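Local coordinates for type VII secretion system protein EssB (Staphylococcus aureus, PDB 4ANN) that is a membrane component of the type VII (Ess) secretion system, here as its cytoplasmic segment, and is probably required for secretion of EsxA and EsxB, at residues 45-50 against 99-104; 143-148 against 155-160. One frame throughout, in Å; residues are numbered along the deposited sequence.

Contact 1 of 2, residues 45-50 against 99-104; sequences PYFIDA and TRYTFV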
ATOM      1  N   PRO A  45     -11.535   4.912  -6.684  1.00 13.89           N
ATOM      2  CA  PRO A  45     -11.531   3.411  -6.748  1.00 15.05           C
ATOM      3  C   PRO A  45     -10.293   2.800  -6.153  1.00 12.11           C
ATOM      4  O   PRO A  45     -10.264   1.591  -6.035  1.00 14.43           O
ATOM      5  CB  PRO A  45     -11.601   3.128  -8.240  1.00 18.84           C
ATOM      6  CG  PRO A  45     -11.302   4.391  -8.919  1.00 20.95           C
ATOM      7  CD  PRO A  45     -11.464   5.529  -7.997  1.00 17.42           C
ATOM      8  N   TYR A  46      -9.266   3.570  -5.821  1.00 11.33           N
ATOM      9  CA  TYR A  46      -8.024   3.022  -5.323  1.00 10.60           C
ATOM     10  C   TYR A  46      -7.806   3.255  -3.839  1.00  9.18           C
ATOM     11  O   TYR A  46      -6.780   2.819  -3.345  1.00  9.30           O
ATOM     12  CB  TYR A  46      -6.838   3.617  -6.083  1.00 11.48           C
ATOM     13  CG  TYR A  46      -6.983   3.256  -7.553  1.00 12.71           C
ATOM     14  CD1 TYR A  46      -6.825   1.928  -7.975  1.00 14.97           C
ATOM     15  CD2 TYR A  46      -7.250   4.209  -8.510  1.00 16.79           C
ATOM     16  CE1 TYR A  46      -6.947   1.555  -9.288  1.00 18.73           C
ATOM     17  CE2 TYR A  46      -7.409   3.882  -9.863  1.00 20.17           C
ATOM     18  CZ  TYR A  46      -7.243   2.548 -10.200  1.00 20.58           C
ATOM     19  OH  TYR A  46      -7.385   2.194 -11.513  1.00 31.86           O
ATOM     20  N   PHE A  47      -8.743   3.877  -3.130  1.00  9.11           N
ATOM     21  CA  PHE A  47      -8.560   4.206  -1.744  1.00  8.42           C
ATOM     22  C   PHE A  47      -9.782   3.865  -0.886  1.00  8.60           C
ATOM     23  O   PHE A  47     -10.922   3.932  -1.342  1.00 10.29           O
ATOM     24  CB  PHE A  47      -8.279   5.711  -1.526  1.00  9.20           C
ATOM     25  CG  PHE A  47      -6.939   6.116  -2.043  1.00  8.34           C
ATOM     26  CD1 PHE A  47      -5.830   5.994  -1.229  1.00  8.45           C
ATOM     27  CD2 PHE A  47      -6.772   6.620  -3.321  1.00  9.78           C
ATOM     28  CE1 PHE A  47      -4.581   6.375  -1.691  1.00  8.43           C
ATOM     29  CE2 PHE A  47      -5.499   6.975  -3.765  1.00 10.49           C
ATOM     30  CZ  PHE A  47      -4.406   6.864  -2.964  1.00  9.57           C
ATOM     31  N   ILE A  48      -9.525   3.532   0.355  1.00  8.83           N
ATOM     32  CA  ILE A  48     -10.537   3.459   1.419  1.00 10.19           C
ATOM     33  C   ILE A  48     -11.263   4.784   1.437  1.00  9.08           C
ATOM     34  O   ILE A  48     -10.641   5.863   1.356  1.00 10.12           O
ATOM     35  CB  ILE A  48      -9.807   3.202   2.800  1.00 13.59           C
ATOM     36  CG1 ILE A  48      -9.056   1.855   2.767  1.00 13.99           C
ATOM     37  CG2 ILE A  48     -10.690   3.382   3.980  1.00 17.11           C
ATOM     38  CD1 ILE A  48      -9.976   0.694   2.750  1.00 17.22           C
ATOM     39  N   ASP A  49     -12.573   4.754   1.584  1.00  9.86           N
ATOM     40  CA  ASP A  49     -13.344   5.977   1.755  1.00 10.99           C
ATOM     41  C   ASP A  49     -12.954   6.680   3.068  1.00 10.40           C
ATOM     42  O   ASP A  49     -12.600   6.040   4.033  1.00 11.69           O
ATOM     43  CB  ASP A  49     -14.824   5.693   1.774  1.00 13.93           C
ATOM     44  CG  ASP A  49     -15.350   5.404   0.358  1.00 19.01           C
ATOM     45  OD1 ASP A  49     -14.753   5.814  -0.664  1.00 21.93           O
ATOM     46  OD2 ASP A  49     -16.449   4.772   0.287  1.00 27.66           O
ATOM     47  N   ALA A  50     -13.012   7.997   3.028  1.00 10.55           N
ATOM     48  CA  ALA A  50     -12.510   8.810   4.111  1.00 10.49           C
ATOM     49  C   ALA A  50     -13.428  10.040   4.261  1.00 10.40           C
ATOM     50  O   ALA A  50     -14.120  10.443   3.330  1.00 12.79           O
ATOM     51  CB  ALA A  50     -11.113   9.269   3.889  1.00 11.19           C
ATOM     52  N   THR A  99      -2.848   9.786 -11.132  1.00 20.92           N
ATOM     53  CA  THR A  99      -3.725  10.719 -10.472  1.00 21.28           C
ATOM     54  C   THR A  99      -2.900  11.696  -9.648  1.00 20.08           C
ATOM     55  O   THR A  99      -1.659  11.635  -9.629  1.00 21.32           O
ATOM     56  CB  THR A  99      -4.693  10.023  -9.500  1.00 19.84           C
ATOM     57  OG1 THR A  99      -4.052   9.510  -8.338  1.00 16.97           O
ATOM     58  CG2 THR A  99      -5.333   8.790 -10.113  1.00 21.62           C
ATOM     59  N   ARG A 100      -3.630  12.571  -8.974  0.60 20.76           N
ATOM     60  CA  ARG A 100      -3.139  13.580  -8.057  0.60 20.70           C
ATOM     61  C   ARG A 100      -2.574  12.969  -6.778  0.60 17.12           C
ATOM     62  O   ARG A 100      -1.706  13.583  -6.108  0.60 22.78           O
ATOM     63  CB  ARG A 100      -4.252  14.614  -7.739  0.60 25.21           C
ATOM     64  CG  ARG A 100      -4.432  15.728  -8.764  0.60 28.64           C
ATOM     65  CD  ARG A 100      -5.583  16.646  -8.369  0.60 32.49           C
ATOM     66  NE  ARG A 100      -5.203  18.033  -8.148  0.60 35.18           N
ATOM     67  CZ  ARG A 100      -4.222  18.577  -7.451  0.60 37.28           C
ATOM     68  NH1 ARG A 100      -3.322  17.856  -6.777  0.60 39.98           N
ATOM     69  NH2 ARG A 100      -4.071  19.891  -7.395  0.60 37.09           N
ATOM     70  N   TYR A 101      -3.041  11.854  -6.353  1.00 13.75           N
ATOM     71  CA  TYR A 101      -2.875  11.147  -5.122  1.00 10.74           C
ATOM     72  C   TYR A 101      -1.546  10.404  -5.049  1.00 10.16           C
ATOM     73  O   TYR A 101      -0.958  10.012  -6.029  1.00 12.33           O
ATOM     74  CB  TYR A 101      -3.991  10.134  -4.877  1.00 11.00           C
ATOM     75  CG  TYR A 101      -5.375  10.719  -4.736  1.00 11.03           C
ATOM     76  CD1 TYR A 101      -5.725  11.567  -3.680  1.00 11.21           C
ATOM     77  CD2 TYR A 101      -6.348  10.412  -5.681  1.00 13.07           C
ATOM     78  CE1 TYR A 101      -6.987  12.076  -3.565  1.00 12.37           C
ATOM     79  CE2 TYR A 101      -7.629  10.922  -5.552  1.00 13.14           C
ATOM     80  CZ  TYR A 101      -7.944  11.762  -4.510  1.00 12.22           C
ATOM     81  OH  TYR A 101      -9.211  12.243  -4.420  1.00 14.97           O
ATOM     82  N   THR A 102      -1.118  10.155  -3.813  1.00 10.35           N
ATOM     83  CA  THR A 102       0.010   9.322  -3.455  1.00 10.75           C
ATOM     84  C   THR A 102      -0.486   8.334  -2.409  1.00  9.70           C
ATOM     85  O   THR A 102      -1.530   8.522  -1.779  1.00  9.83           O
ATOM     86  CB  THR A 102       1.199  10.107  -2.904  1.00 12.10           C
ATOM     87  OG1 THR A 102       0.740  10.729  -1.673  1.00 14.50           O
ATOM     88  CG2 THR A 102       1.706  11.201  -3.863  1.00 14.69           C
ATOM     89  N   PHE A 103       0.315   7.259  -2.230  1.00 10.62           N
ATOM     90  CA  PHE A 103      -0.068   6.193  -1.308  1.00  9.81           C
ATOM     91  C   PHE A 103       1.191   5.562  -0.727  1.00  9.54           C
ATOM     92  O   PHE A 103       2.299   5.762  -1.231  1.00 10.93           O
ATOM     93  CB  PHE A 103      -0.926   5.117  -2.004  1.00 10.07           C
ATOM     94  CG  PHE A 103      -0.176   4.248  -3.009  1.00 10.00           C
ATOM     95  CD1 PHE A 103       0.107   4.739  -4.273  1.00 13.42           C
ATOM     96  CD2 PHE A 103       0.256   2.981  -2.696  1.00 11.36           C
ATOM     97  CE1 PHE A 103       0.833   3.980  -5.233  1.00 14.33           C
ATOM     98  CE2 PHE A 103       0.977   2.202  -3.618  1.00 11.96           C
ATOM     99  CZ  PHE A 103       1.247   2.725  -4.888  1.00 13.73           C
ATOM    100  N   VAL A 104       1.011   4.761   0.305  1.00  8.77           N
ATOM    101  CA  VAL A 104       2.045   3.999   0.960  1.00  9.03           C
ATOM    102  C   VAL A 104       1.745   2.517   0.759  1.00  7.58           C
ATOM    103  O   VAL A 104       0.625   2.113   1.010  1.00  9.26           O
ATOM    104  CB  VAL A 104       2.070   4.317   2.466  1.00 10.34           C
ATOM    105  CG1 VAL A 104       3.050   3.436   3.200  1.00 12.03           C
ATOM    106  CG2 VAL A 104       2.311   5.816   2.667  1.00 13.96           C
TER

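Contact 2 of 2, residues 143-148 against 155-160; sequences YKALVI and QSFDAL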
ATOM      1  N   TYR A 143       6.908  -4.406  -2.303  1.00  6.24           N
ATOM      2  CA  TYR A 143       6.114  -5.472  -2.921  1.00  6.13           C
ATOM      3  C   TYR A 143       6.714  -6.841  -2.615  1.00  5.81           C
ATOM      4  O   TYR A 143       6.011  -7.781  -2.239  1.00  5.91           O
ATOM      5  CB  TYR A 143       5.990  -5.149  -4.419  1.00  7.03           C
ATOM      6  CG  TYR A 143       4.920  -5.865  -5.169  1.00  7.22           C
ATOM      7  CD1 TYR A 143       4.095  -6.881  -4.712  1.00  8.39           C
ATOM      8  CD2 TYR A 143       4.697  -5.469  -6.474  1.00 14.16           C
ATOM      9  CE1 TYR A 143       3.150  -7.476  -5.516  1.00  8.35           C
ATOM     10  CE2 TYR A 143       3.743  -6.059  -7.290  1.00 15.42           C
ATOM     11  CZ  TYR A 143       2.943  -7.049  -6.784  1.00 10.51           C
ATOM     12  OH  TYR A 143       1.987  -7.643  -7.603  1.00 12.89           O
ATOM     13  N   LYS A 144       8.037  -6.965  -2.735  1.00  6.02           N
ATOM     14  CA  LYS A 144       8.713  -8.182  -2.389  1.00  6.26           C
ATOM     15  C   LYS A 144       8.443  -8.588  -0.952  1.00  6.00           C
ATOM     16  O   LYS A 144       8.200  -9.760  -0.643  1.00  5.99           O
ATOM     17  CB  LYS A 144      10.222  -8.042  -2.623  1.00  6.67           C
ATOM     18  CG  LYS A 144      10.633  -7.981  -4.073  1.00  6.93           C
ATOM     19  CD  LYS A 144      12.079  -7.616  -4.281  1.00  7.49           C
ATOM     20  CE  LYS A 144      12.521  -7.795  -5.704  1.00  8.20           C
ATOM     21  NZ  LYS A 144      13.964  -7.401  -5.879  1.00  9.74           N
ATOM     22  N   ALA A 145       8.524  -7.610  -0.047  1.00  5.81           N
ATOM     23  CA  ALA A 145       8.284  -7.879   1.355  1.00  5.99           C
ATOM     24  C   ALA A 145       6.854  -8.370   1.593  1.00  5.47           C
ATOM     25  O   ALA A 145       6.640  -9.297   2.391  1.00  6.11           O
ATOM     26  CB  ALA A 145       8.605  -6.679   2.206  1.00  5.94           C
ATOM     27  N   LEU A 146       5.883  -7.797   0.918  1.00  5.61           N
ATOM     28  CA  LEU A 146       4.513  -8.286   1.011  1.00  5.46           C
ATOM     29  C   LEU A 146       4.390  -9.734   0.542  1.00  5.61           C
ATOM     30  O   LEU A 146       3.705 -10.553   1.147  1.00  6.14           O
ATOM     31  CB  LEU A 146       3.530  -7.402   0.222  1.00  6.25           C
ATOM     32  CG  LEU A 146       3.306  -5.987   0.775  1.00  6.37           C
ATOM     33  CD1 LEU A 146       2.426  -5.207  -0.181  1.00  7.85           C
ATOM     34  CD2 LEU A 146       2.687  -5.981   2.134  1.00  6.92           C
ATOM     35  N   VAL A 147       5.044 -10.078  -0.582  1.00  5.67           N
ATOM     36  CA  VAL A 147       5.004 -11.443  -1.077  1.00  5.76           C
ATOM     37  C   VAL A 147       5.574 -12.404  -0.027  1.00  5.86           C
ATOM     38  O   VAL A 147       5.016 -13.458   0.275  1.00  6.41           O
ATOM     39  CB  VAL A 147       5.743 -11.553  -2.414  1.00  6.36           C
ATOM     40  CG1 VAL A 147       5.911 -13.024  -2.809  1.00  7.39           C
ATOM     41  CG2 VAL A 147       5.040 -10.764  -3.516  1.00  6.83           C
ATOM     42  N   ILE A 148       6.750 -12.051   0.525  1.00  6.01           N
ATOM     43  CA  ILE A 148       7.392 -12.898   1.521  1.00  5.83           C
ATOM     44  C   ILE A 148       6.492 -13.080   2.715  1.00  5.63           C
ATOM     45  O   ILE A 148       6.311 -14.191   3.231  1.00  6.32           O
ATOM     46  CB  ILE A 148       8.769 -12.293   1.898  1.00  6.07           C
ATOM     47  CG1 ILE A 148       9.725 -12.407   0.714  1.00  7.30           C
ATOM     48  CG2 ILE A 148       9.311 -12.944   3.162  1.00  6.94           C
ATOM     49  CD1 ILE A 148      11.003 -11.635   0.862  1.00 10.59           C
ATOM     50  N   GLN A 155       7.073 -13.747   9.307  1.00  6.24           N
ATOM     51  CA  GLN A 155       7.946 -12.687   8.860  1.00  6.20           C
ATOM     52  C   GLN A 155       7.378 -11.299   9.178  1.00  5.92           C
ATOM     53  O   GLN A 155       6.176 -11.075   9.082  1.00  7.20           O
ATOM     54  CB  GLN A 155       8.179 -12.772   7.363  1.00  6.68           C
ATOM     55  CG  GLN A 155       8.873 -14.079   6.898  1.00  6.87           C
ATOM     56  CD  GLN A 155      10.320 -14.171   7.239  1.00  7.24           C
ATOM     57  OE1 GLN A 155      10.786 -13.601   8.250  1.00  8.52           O
ATOM     58  NE2 GLN A 155      11.094 -14.938   6.469  1.00  7.76           N
ATOM     59  N   SER A 156       8.273 -10.371   9.470  0.90  6.59           N
ATOM     60  CA  SER A 156       7.999  -8.985   9.668  0.90  6.35           C
ATOM     61  C   SER A 156       8.268  -8.156   8.421  0.90  5.93           C
ATOM     62  O   SER A 156       9.391  -8.066   7.943  0.90  6.53           O
ATOM     63  CB  SER A 156       8.870  -8.421  10.788  0.90  7.70           C
ATOM     64  OG  SER A 156       8.757  -7.003  10.831  0.90  8.33           O
ATOM     65  N   PHE A 157       7.205  -7.504   7.895  1.00  5.80           N
ATOM     66  CA  PHE A 157       7.357  -6.585   6.783  1.00  5.76           C
ATOM     67  C   PHE A 157       8.398  -5.522   7.080  1.00  5.68           C
ATOM     68  O   PHE A 157       9.266  -5.228   6.277  1.00  6.14           O
ATOM     69  CB  PHE A 157       5.998  -5.945   6.472  1.00  6.02           C
ATOM     70  CG  PHE A 157       6.046  -4.895   5.399  1.00  5.79           C
ATOM     71  CD1 PHE A 157       5.919  -5.241   4.068  1.00  6.72           C
ATOM     72  CD2 PHE A 157       6.173  -3.557   5.759  1.00  6.62           C
ATOM     73  CE1 PHE A 157       5.905  -4.225   3.096  1.00  6.91           C
ATOM     74  CE2 PHE A 157       6.175  -2.580   4.781  1.00  7.07           C
ATOM     75  CZ  PHE A 157       6.026  -2.905   3.477  1.00  7.28           C
ATOM     76  N   ASP A 158       8.263  -4.890   8.247  0.50  6.60           N
ATOM     77  CA  ASP A 158       9.192  -3.836   8.623  0.50  7.27           C
ATOM     78  C   ASP A 158      10.620  -4.333   8.599  0.50  6.99           C
ATOM     79  O   ASP A 158      11.539  -3.669   8.074  0.50  6.13           O
ATOM     80  CB  ASP A 158       8.843  -3.283  10.009  0.50  8.40           C
ATOM     81  CG  ASP A 158       7.559  -2.473  10.000  0.50 10.17           C
ATOM     82  OD1 ASP A 158       7.002  -2.128   8.961  0.50 11.31           O
ATOM     83  OD2 ASP A 158       7.049  -2.206  11.122  0.50 14.82           O
ATOM     84  N   ALA A 159      10.865  -5.504   9.202  1.00  7.13           N
ATOM     85  CA  ALA A 159      12.230  -6.025   9.241  1.00  7.45           C
ATOM     86  C   ALA A 159      12.772  -6.228   7.856  1.00  6.72           C
ATOM     87  O   ALA A 159      13.936  -5.960   7.546  1.00  8.24           O
ATOM     88  CB  ALA A 159      12.309  -7.340  10.007  1.00  8.78           C
ATOM     89  N   LEU A 160      11.934  -6.724   6.926  1.00  6.92           N
ATOM     90  CA  LEU A 160      12.367  -6.954   5.559  1.00  6.52           C
ATOM     91  C   LEU A 160      12.677  -5.655   4.836  1.00  6.49           C
ATOM     92  O   LEU A 160      13.694  -5.571   4.133  1.00  8.51           O
ATOM     93  CB  LEU A 160      11.321  -7.764   4.802  1.00  6.51           C
ATOM     94  CG  LEU A 160      11.092  -9.182   5.313  1.00  7.23           C
ATOM     95  CD1 LEU A 160       9.773  -9.724   4.737  1.00  8.55           C
ATOM     96  CD2 LEU A 160      12.279 -10.081   5.007  1.00  9.40           C
TER

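Contact 1 of 2, residues 45-50 against 99-104
Phe47 reaches from the loop 45-50 to the backbone and side-chain roots of 101-103, and its outer ring carbons do the touching. CE2 of Phe47 lies 3.7 Å from CB of Tyr101. On the other flank CE1 of Phe47 rests 3.9 Å from CB of Phe103. Between them CZ of Phe47 comes within 3.5 Å of the carbonyl O of Thr102. With CG anti to its carbonyl carbon (chi1 -69°), the Phe47 ring extends toward the strand. The Phe47 and Tyr101 rings are tilted at 59° with centroids 5.3 Å apart, an oblique pair. Phe103 meets Phe47 at about a right angle through CB, and its ring turns off from Phe47, CG lying between the backbone N and the carbonyl carbon (chi1 70°). The Tyr101 hydroxyl is hydrogen-bonded to Leu39 O and its ring makes a cation-pi contact with Arg123, a residue that the Phe47 side chain also touches. Ahead of the strand, OG1 of Thr99 accepts from N of Tyr101 at 3.2 Å. The contact is largely apolar packing of one aromatic ring on the short strand 101-102, which pairs antiparallel with 124-125; the bend leading into that strand is an ST turn.

Contact 2 of 2, residues 143-148 against 155-160
Ala145 offers a small methyl bump, and Phe157 and Leu160, on successive turns of the helix 157-162, close round it. CB of Ala145 sits 3.6 Å from CD1 of Phe157 and 3.9 Å from CB of Leu160, and with so short a side chain the backbones come close, the CA atoms of Ala145 and Phe157 being 5.7 Å apart. The Phe157 ring, carried by a CG anti to the backbone N (chi1 176°), drops one side, CD1 and CE1, into the notch between Ala145 and Leu146. There CD2 of Leu146 meets CE1 of Phe157 at 3.8 Å, both neighbours approaching the ring obliquely. One turn along from Ala145, Ile148 faces Leu160: CG2 of Ile148 lies 3.6 Å from CD1 of Leu160 and 3.9 Å from CG of Gln155, so this branch fits between a leucine methyl and the aliphatic root of the glutamine. The Gln155 chain bends at chi2, and its NE2 is hydrogen-bonded to Glu174 on helix 172-179, whose residues Glu174 and Ile178 also touch Ile148. Phe157 is further covered by Pro107, Arg142 and Cys149. In the conformer given, Ser156 is the N-cap of helix 157-162, its OG accepting from N of Ala159 at 3.1 Å and 169°. The side-chain meetings across the interface are between carbon atoms, which implies that helix 136-151 and the start of helix 157-162 are held together by the burial and close fit of apolar groups, while NE2 of Gln155 bonds to Glu174 and OG of Ser156 to its own helix.

Overall arrangement
Contact 1 and contact 2 lie on opposite sides of the chain's centre, 22 Å apart between centres, with nearest atoms about 7 Å apart and no touch. They follow one another along the chain, the nearest ends of the paired segments being 49 positions apart in contact 1 and seven in contact 2, where a short turn links two helices. Contact 1 therefore ties a loop before strand 50-54 to a distant short strand, and contact 2 is a local helix-helix packing among the helices that make up the later part of the chain. Both are buried and largely apolar structural packing, and both fall within the YukC family region of the cytoplasmic segment.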